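Local coordinates for four helix bundle protein (Bacteroides thetaiotaomicron VPI-5482, PDB 2RLD) that is of unknown function but belongs to the 23S rRNA-intervening sequence family of four-helix bundle proteins and binds calcium, at residues Glu90-Thr93 and Arg94-Glu98. Sequence-based numbering, arbitrary orientation.
With EDO (1,2-ethanediol), chain T.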
ATOM      1  N   GLU C  90     -18.121   6.436  16.674  1.00 15.62           N
ATOM      2  CA  GLU C  90     -19.538   6.492  16.322  1.00 17.62           C
ATOM      3  C   GLU C  90     -19.841   6.178  14.851  1.00 15.94           C
ATOM      4  O   GLU C  90     -20.915   6.530  14.338  1.00 18.32           O
ATOM      5  CB  GLU C  90     -20.157   7.817  16.773  1.00 16.41           C
ATOM      6  CG  GLU C  90     -19.988   8.054  18.307  1.00 20.10           C
ATOM      7  CD  GLU C  90     -20.468   9.417  18.780  1.00 23.51           C
ATOM      8  OE1 GLU C  90     -21.227  10.080  18.055  1.00 31.46           O
ATOM      9  OE2 GLU C  90     -20.080   9.809  19.886  1.00 33.90           O
ATOM     10  N   TYR C  91     -18.915   5.479  14.200  1.00 16.54           N
ATOM     11  CA  TYR C  91     -19.162   4.955  12.850  1.00 16.23           C
ATOM     12  C   TYR C  91     -20.052   3.721  12.831  1.00 17.73           C
ATOM     13  O   TYR C  91     -20.709   3.455  11.836  1.00 19.40           O
ATOM     14  CB  TYR C  91     -17.852   4.711  12.094  1.00 17.84           C
ATOM     15  CG  TYR C  91     -17.311   6.002  11.554  1.00 17.69           C
ATOM     16  CD1 TYR C  91     -17.778   6.517  10.341  1.00 19.77           C
ATOM     17  CD2 TYR C  91     -16.361   6.723  12.254  1.00 20.99           C
ATOM     18  CE1 TYR C  91     -17.304   7.748   9.847  1.00 22.42           C
ATOM     19  CE2 TYR C  91     -15.888   7.965  11.786  1.00 19.45           C
ATOM     20  CZ  TYR C  91     -16.354   8.456  10.574  1.00 24.91           C
ATOM     21  OH  TYR C  91     -15.843   9.651  10.094  1.00 28.33           O
ATOM     22  N   ILE C  92     -20.076   2.970  13.924  1.00 18.19           N
ATOM     23  CA  ILE C  92     -20.994   1.838  14.073  1.00 17.06           C
ATOM     24  C   ILE C  92     -21.686   1.938  15.431  1.00 17.43           C
ATOM     25  O   ILE C  92     -21.157   2.567  16.383  1.00 18.93           O
ATOM     26  CB  ILE C  92     -20.279   0.475  13.963  1.00 15.18           C
ATOM     27  CG1 ILE C  92     -19.167   0.340  15.025  1.00 17.55           C
ATOM     28  CG2 ILE C  92     -19.775   0.237  12.501  1.00 18.21           C
ATOM     29  CD1 ILE C  92     -18.540  -1.038  15.039  1.00 14.73           C
ATOM     30  N   THR C  93     -22.888   1.347  15.521  1.00 18.31           N
ATOM     31  CA  THR C  93     -23.658   1.347  16.757  1.00 19.61           C
ATOM     32  C   THR C  93     -23.089   0.322  17.724  1.00 18.34           C
ATOM     33  O   THR C  93     -22.321  -0.547  17.322  1.00 17.64           O
ATOM     34  CB  THR C  93     -25.149   0.976  16.486  1.00 20.30           C
ATOM     35  OG1 THR C  93     -25.227  -0.370  15.991  1.00 19.12           O
ATOM     36  CG2 THR C  93     -25.764   1.907  15.451  1.00 21.79           C
ATOM     37  N   ARG C  94     -23.497   0.388  18.989  1.00 20.38           N
ATOM     38  CA  ARG C  94     -23.048  -0.600  19.969  1.00 19.52           C
ATOM     39  C   ARG C  94     -23.529  -1.989  19.565  1.00 17.92           C
ATOM     40  O   ARG C  94     -22.817  -2.972  19.742  1.00 18.71           O
ATOM     41  CB  ARG C  94     -23.539  -0.228  21.378  1.00 21.52           C
ATOM     42  CG  ARG C  94     -23.322  -1.299  22.455  1.00 31.08           C
ATOM     43  CD  ARG C  94     -21.865  -1.655  22.702  1.00 43.16           C
ATOM     44  NE  ARG C  94     -21.072  -0.557  23.255  1.00 48.75           N
ATOM     45  CZ  ARG C  94     -19.847  -0.692  23.766  1.00 49.47           C
ATOM     46  NH1 ARG C  94     -19.253  -1.880  23.817  1.00 49.14           N
ATOM     47  NH2 ARG C  94     -19.209   0.369  24.242  1.00 49.60           N
ATOM     48  N   GLU C  95     -24.725  -2.060  18.982  1.00 17.74           N
ATOM     49  CA  GLU C  95     -25.291  -3.330  18.490  1.00 21.37           C
ATOM     50  C   GLU C  95     -24.452  -3.929  17.390  1.00 18.66           C
ATOM     51  O   GLU C  95     -24.179  -5.145  17.380  1.00 20.09           O
ATOM     52  CB  GLU C  95     -26.714  -3.113  17.962  1.00 21.39           C
ATOM     53  CG  GLU C  95     -27.416  -4.377  17.522  1.00 28.51           C
ATOM     54  CD  GLU C  95     -28.799  -4.127  16.901  1.00 31.19           C
ATOM     55  OE1 GLU C  95     -29.244  -2.955  16.807  1.00 30.01           O
ATOM     56  OE2 GLU C  95     -29.441  -5.127  16.490  1.00 41.47           O
ATOM     57  N   GLN C  96     -24.030  -3.092  16.447  1.00 18.29           N
ATOM     58  CA  GLN C  96     -23.177  -3.565  15.363  1.00 17.99           C
ATOM     59  C   GLN C  96     -21.834  -4.040  15.923  1.00 16.39           C
ATOM     60  O   GLN C  96     -21.348  -5.120  15.572  1.00 16.49           O
ATOM     61  CB  GLN C  96     -22.966  -2.481  14.299  1.00 19.42           C
ATOM     62  CG  GLN C  96     -24.172  -2.193  13.414  1.00 20.23           C
ATOM     63  CD  GLN C  96     -23.969  -0.956  12.532  1.00 22.30           C
ATOM     64  OE1 GLN C  96     -23.714   0.142  13.038  1.00 20.10           O
ATOM     65  NE2 GLN C  96     -24.083  -1.132  11.207  1.00 24.98           N
ATOM     66  N   TYR C  97     -21.265  -3.218  16.793  1.00 15.72           N
ATOM     67  CA  TYR C  97     -19.978  -3.525  17.417  1.00 16.57           C
ATOM     68  C   TYR C  97     -20.020  -4.883  18.113  1.00 16.75           C
ATOM     69  O   TYR C  97     -19.194  -5.771  17.829  1.00 16.13           O
ATOM     70  CB  TYR C  97     -19.595  -2.434  18.426  1.00 18.01           C
ATOM     71  CG  TYR C  97     -18.349  -2.807  19.199  1.00 16.27           C
ATOM     72  CD1 TYR C  97     -17.101  -2.790  18.586  1.00 15.30           C
ATOM     73  CD2 TYR C  97     -18.417  -3.190  20.530  1.00 22.19           C
ATOM     74  CE1 TYR C  97     -15.953  -3.155  19.273  1.00 21.80           C
ATOM     75  CE2 TYR C  97     -17.257  -3.552  21.241  1.00 24.70           C
ATOM     76  CZ  TYR C  97     -16.031  -3.538  20.593  1.00 22.77           C
ATOM     77  OH  TYR C  97     -14.867  -3.888  21.263  1.00 22.25           O
ATOM     78  N   GLU C  98     -20.987  -5.050  19.015  1.00 17.01           N
ATOM     79  CA  GLU C  98     -21.047  -6.265  19.827  1.00 17.48           C
ATOM     80  C   GLU C  98     -21.225  -7.498  18.965  1.00 17.84           C
ATOM     81  O   GLU C  98     -20.571  -8.499  19.190  1.00 17.83           O
ATOM     82  CB  GLU C  98     -22.138  -6.174  20.890  1.00 17.92           C
ATOM     83  CG  GLU C  98     -21.768  -5.178  21.975  1.00 19.54           C
ATOM     84  CD  GLU C  98     -22.592  -5.304  23.240  1.00 27.75           C
ATOM     85  OE1 GLU C  98     -23.668  -5.955  23.224  1.00 31.95           O
ATOM     86  OE2 GLU C  98     -22.148  -4.731  24.262  1.00 33.38           O
TER
HETATM   87  C1  EDO T 123     -23.512  -3.984   7.990  1.00 38.95           C
HETATM   88  O1  EDO T 123     -23.715  -5.389   8.025  1.00 43.98           O
HETATM   89  C2  EDO T 123     -23.302  -3.575   9.425  1.00 32.34           C
HETATM   90  O2  EDO T 123     -24.494  -3.891  10.143  1.00 27.15           O
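The flat carboxamide of Q96 presents OE1 to the backbone N of T93, which donates to it over 2.9 Å, in the amide plane, on a lone pair, and nearly straight (N-H...O 170°). From the other branch of the same carboxamide, Q96 NE2 donates to O2 of a 1,2-ethanediol molecule at 3.0 Å, probably from the crystallisation liquor. The Y97 ring has I92 CD1 at its edge, near the ring plane, and packed 3.8 Å from Y97 CB. T93 occupies the N-cap of helix 94-116, and the return bond completes a capping box: Q96 N donates to T93 OG1 at 3.0 Å. With chi1 at 64°, OG1 sits between the backbone N and the carbonyl carbon, a rotation that sets it before the backbone N of Q96; it also lies 3.3 Å from Q96 CG and donates weakly to OE1. An alanine in place of Q96 is likely to leave T93 N without its side-chain acceptor and OG1 without its weak partner, half the capping box lost. Y97 N to T93 O, 2.9 Å, closes the first helical turn. Upstream, E90 (phi 68°) is the C-prime residue of the Schellman motif ending helix 62-88 (Y91 N to L86 O, E90 N to I87 O); I92 packs on L25 of helix 7-32 and L86 of helix 62-88, which also meets Y97 through L83 and I87.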